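Local coordinates for protein stress response kinase A (Escherichia coli, PDB 1ZYL) that phosphorylates proteins, itself included, on serine and threonine with ATP and protects the cell against stress, at residues T63-L68 with F141-T146. Numbering follows the deposited sequence.
Sequences TADQIL and FIHRPT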
ATOM      1  N   THR A  63       9.091  -2.185  12.711  1.00 24.94           N
ATOM      2  CA  THR A  63      10.028  -2.781  13.653  1.00 25.06           C
ATOM      3  C   THR A  63      10.378  -4.132  13.069  1.00 26.58           C
ATOM      4  O   THR A  63       9.735  -4.586  12.128  1.00 27.84           O
ATOM      5  CB  THR A  63       9.413  -3.008  15.048  1.00 24.24           C
ATOM      6  OG1 THR A  63       8.216  -3.785  14.928  1.00 24.27           O
ATOM      7  CG2 THR A  63       9.099  -1.683  15.718  1.00 24.39           C
ATOM      8  N   ALA A  64      11.399  -4.772  13.620  1.00 28.33           N
ATOM      9  CA  ALA A  64      11.806  -6.081  13.137  1.00 28.72           C
ATOM     10  C   ALA A  64      10.611  -7.035  13.268  1.00 29.55           C
ATOM     11  O   ALA A  64      10.236  -7.734  12.317  1.00 28.95           O
ATOM     12  CB  ALA A  64      13.002  -6.584  13.946  1.00 26.01           C
ATOM     13  N   ASP A  65      10.001  -7.040  14.446  1.00 30.43           N
ATOM     14  CA  ASP A  65       8.847  -7.890  14.700  1.00 32.19           C
ATOM     15  C   ASP A  65       7.759  -7.697  13.650  1.00 32.09           C
ATOM     16  O   ASP A  65       6.955  -8.594  13.418  1.00 35.19           O
ATOM     17  CB  ASP A  65       8.270  -7.587  16.081  1.00 33.09           C
ATOM     18  CG  ASP A  65       9.242  -7.896  17.191  1.00 35.44           C
ATOM     19  OD1 ASP A  65      10.460  -7.941  16.910  1.00 38.25           O
ATOM     20  OD2 ASP A  65       8.794  -8.081  18.342  1.00 36.10           O
ATOM     21  N   GLN A  66       7.732  -6.530  13.017  1.00 30.09           N
ATOM     22  CA  GLN A  66       6.724  -6.237  12.004  1.00 28.32           C
ATOM     23  C   GLN A  66       7.144  -6.709  10.606  1.00 27.82           C
ATOM     24  O   GLN A  66       6.327  -7.217   9.836  1.00 25.85           O
ATOM     25  CB  GLN A  66       6.437  -4.736  11.990  1.00 27.56           C
ATOM     26  CG  GLN A  66       5.985  -4.203  13.333  1.00 26.56           C
ATOM     27  CD  GLN A  66       5.654  -2.721  13.307  1.00 27.19           C
ATOM     28  OE1 GLN A  66       6.526  -1.870  13.117  1.00 26.74           O
ATOM     29  NE2 GLN A  66       4.380  -2.407  13.494  1.00 26.43           N
ATOM     30  N   ILE A  67       8.421  -6.538  10.284  1.00 27.40           N
ATOM     31  CA  ILE A  67       8.935  -6.955   8.990  1.00 26.51           C
ATOM     32  C   ILE A  67       8.961  -8.475   8.960  1.00 26.54           C
ATOM     33  O   ILE A  67       8.824  -9.088   7.903  1.00 27.28           O
ATOM     34  CB  ILE A  67      10.357  -6.377   8.747  1.00 25.96           C
ATOM     35  CG1 ILE A  67      10.294  -4.847   8.827  1.00 25.85           C
ATOM     36  CG2 ILE A  67      10.889  -6.796   7.378  1.00 22.76           C
ATOM     37  CD1 ILE A  67      11.639  -4.158   8.736  1.00 27.30           C
ATOM     38  N   LEU A  68       9.121  -9.088  10.126  1.00 26.32           N
ATOM     39  CA  LEU A  68       9.145 -10.543  10.196  1.00 27.10           C
ATOM     40  C   LEU A  68       7.776 -11.093   9.848  1.00 27.34           C
ATOM     41  O   LEU A  68       7.668 -12.139   9.208  1.00 27.48           O
ATOM     42  CB  LEU A  68       9.553 -11.021  11.598  1.00 26.05           C
ATOM     43  CG  LEU A  68      11.035 -10.896  11.974  1.00 25.07           C
ATOM     44  CD1 LEU A  68      11.228 -11.240  13.445  1.00 24.22           C
ATOM     45  CD2 LEU A  68      11.871 -11.800  11.083  1.00 21.26           C
ATOM     46  N   PHE A 141      -1.908 -10.551  11.760  1.00 26.69           N
ATOM     47  CA  PHE A 141      -0.675  -9.921  12.205  1.00 24.43           C
ATOM     48  C   PHE A 141      -0.880  -9.578  13.687  1.00 25.18           C
ATOM     49  O   PHE A 141      -2.012  -9.541  14.180  1.00 25.08           O
ATOM     50  CB  PHE A 141      -0.409  -8.653  11.386  1.00 20.04           C
ATOM     51  CG  PHE A 141      -0.025  -8.924   9.955  1.00 17.55           C
ATOM     52  CD1 PHE A 141      -0.597  -8.200   8.918  1.00 15.22           C
ATOM     53  CD2 PHE A 141       0.930  -9.896   9.645  1.00 17.40           C
ATOM     54  CE1 PHE A 141      -0.226  -8.435   7.591  1.00 15.87           C
ATOM     55  CE2 PHE A 141       1.314 -10.142   8.309  1.00 16.40           C
ATOM     56  CZ  PHE A 141       0.737  -9.411   7.286  1.00 16.36           C
ATOM     57  N   ILE A 142       0.208  -9.358  14.409  1.00 26.04           N
ATOM     58  CA  ILE A 142       0.091  -9.010  15.813  1.00 25.95           C
ATOM     59  C   ILE A 142       0.793  -7.692  16.006  1.00 25.66           C
ATOM     60  O   ILE A 142       0.392  -6.891  16.845  1.00 26.41           O
ATOM     61  CB  ILE A 142       0.735 -10.071  16.727  1.00 27.62           C
ATOM     62  CG1 ILE A 142      -0.120 -11.338  16.732  1.00 27.64           C
ATOM     63  CG2 ILE A 142       0.855  -9.538  18.144  1.00 28.71           C
ATOM     64  CD1 ILE A 142       0.456 -12.462  17.573  1.00 27.69           C
ATOM     65  N   HIS A 143       1.833  -7.468  15.209  1.00 25.41           N
ATOM     66  CA  HIS A 143       2.610  -6.235  15.285  1.00 26.27           C
ATOM     67  C   HIS A 143       2.276  -5.225  14.189  1.00 25.53           C
ATOM     68  O   HIS A 143       2.262  -4.017  14.437  1.00 26.07           O
ATOM     69  CB  HIS A 143       4.099  -6.562  15.268  1.00 26.41           C
ATOM     70  CG  HIS A 143       4.540  -7.334  16.466  1.00 29.15           C
ATOM     71  ND1 HIS A 143       4.348  -6.876  17.750  1.00 30.44           N
ATOM     72  CD2 HIS A 143       5.119  -8.551  16.582  1.00 31.43           C
ATOM     73  CE1 HIS A 143       4.789  -7.778  18.609  1.00 30.51           C
ATOM     74  NE2 HIS A 143       5.262  -8.804  17.927  1.00 31.27           N
ATOM     75  N   ARG A 144       2.013  -5.714  12.983  1.00 22.84           N
ATOM     76  CA  ARG A 144       1.657  -4.835  11.888  1.00 21.67           C
ATOM     77  C   ARG A 144       0.309  -4.209  12.195  1.00 22.79           C
ATOM     78  O   ARG A 144      -0.513  -4.793  12.906  1.00 24.77           O
ATOM     79  CB  ARG A 144       1.547  -5.615  10.594  1.00 21.90           C
ATOM     80  CG  ARG A 144       2.794  -6.352  10.221  1.00 20.33           C
ATOM     81  CD  ARG A 144       2.910  -6.402   8.734  1.00 19.03           C
ATOM     82  NE  ARG A 144       4.254  -6.024   8.342  1.00 22.30           N
ATOM     83  CZ  ARG A 144       4.528  -5.154   7.384  1.00 22.86           C
ATOM     84  NH1 ARG A 144       5.792  -4.872   7.094  1.00 23.06           N
ATOM     85  NH2 ARG A 144       3.540  -4.570   6.719  1.00 22.38           N
ATOM     86  N   PRO A 145       0.055  -3.012  11.658  1.00 22.74           N
ATOM     87  CA  PRO A 145      -1.218  -2.331  11.900  1.00 21.92           C
ATOM     88  C   PRO A 145      -2.413  -3.100  11.371  1.00 21.20           C
ATOM     89  O   PRO A 145      -2.298  -3.932  10.465  1.00 21.49           O
ATOM     90  CB  PRO A 145      -1.059  -1.006  11.154  1.00 21.07           C
ATOM     91  CG  PRO A 145       0.395  -0.782  11.141  1.00 24.29           C
ATOM     92  CD  PRO A 145       0.966  -2.161  10.878  1.00 23.49           C
ATOM     93  N   THR A 146      -3.569  -2.832  11.946  1.00 19.53           N
ATOM     94  CA  THR A 146      -4.779  -3.457  11.456  1.00 18.64           C
ATOM     95  C   THR A 146      -5.653  -2.255  11.101  1.00 19.04           C
ATOM     96  O   THR A 146      -6.130  -1.546  11.986  1.00 19.49           O
ATOM     97  CB  THR A 146      -5.416  -4.371  12.520  1.00 15.44           C
ATOM     98  OG1 THR A 146      -6.838  -4.303  12.427  1.00 10.33           O
ATOM     99  CG2 THR A 146      -4.962  -3.975  13.896  1.00 18.87           C
TER
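Q66 and R144 both set CG beside the backbone N (chi1 -57° and -58°), but Q66 then runs extended while R144 bends at chi2 and chi3. The first shape carries the Q66 amide across to the H143 carbonyl; the second puts NE beside the Q66 carbonyl. Two hydrogen bonds result. R144 NE gives a nearly straight one (175°) to Q66 O at 2.8 Å. The oxygen sits at the edge of the guanidinium, in its plane, while NE stands above the carbonyl plane. Q66 NE2 donates to H143 O, also at 2.8 Å, and again the donor approaches from above the carbonyl plane. The other end of the same amide is used at the helix start: OE1 accepts from T63 N at 2.6 Å, on a lone pair. This is the firm half of a capping box, with T63 as N-cap of helix 64-79. The return bond from Q66 N to T63 OG1 is weak, and the place of OG1 is less sure. CB of D65 stands over the H143 ring face, 3.7 Å from its centroid, a CH-pi contact. Beside it, Q66 CG packs on H143 CB at 3.6 Å. An alanine in place of Q66 would probably leave T63 N and H143 O without these partners and weaken the capped first turn. E69 accepts from the backbone N of I142, H143 and R144. R144 NH2 bonds to the carbonyls of D219 and A221, just beyond D217, an inferred magnesium ligand. Helix 64-79 probably corresponds to helix C of the kinase fold, and buried R144 ties it to the C-terminal lobe, through loop 141-146 and the segment after D217. Its charge is probably balanced in part by the E70 salt bridge, with a cation-pi contact from W62.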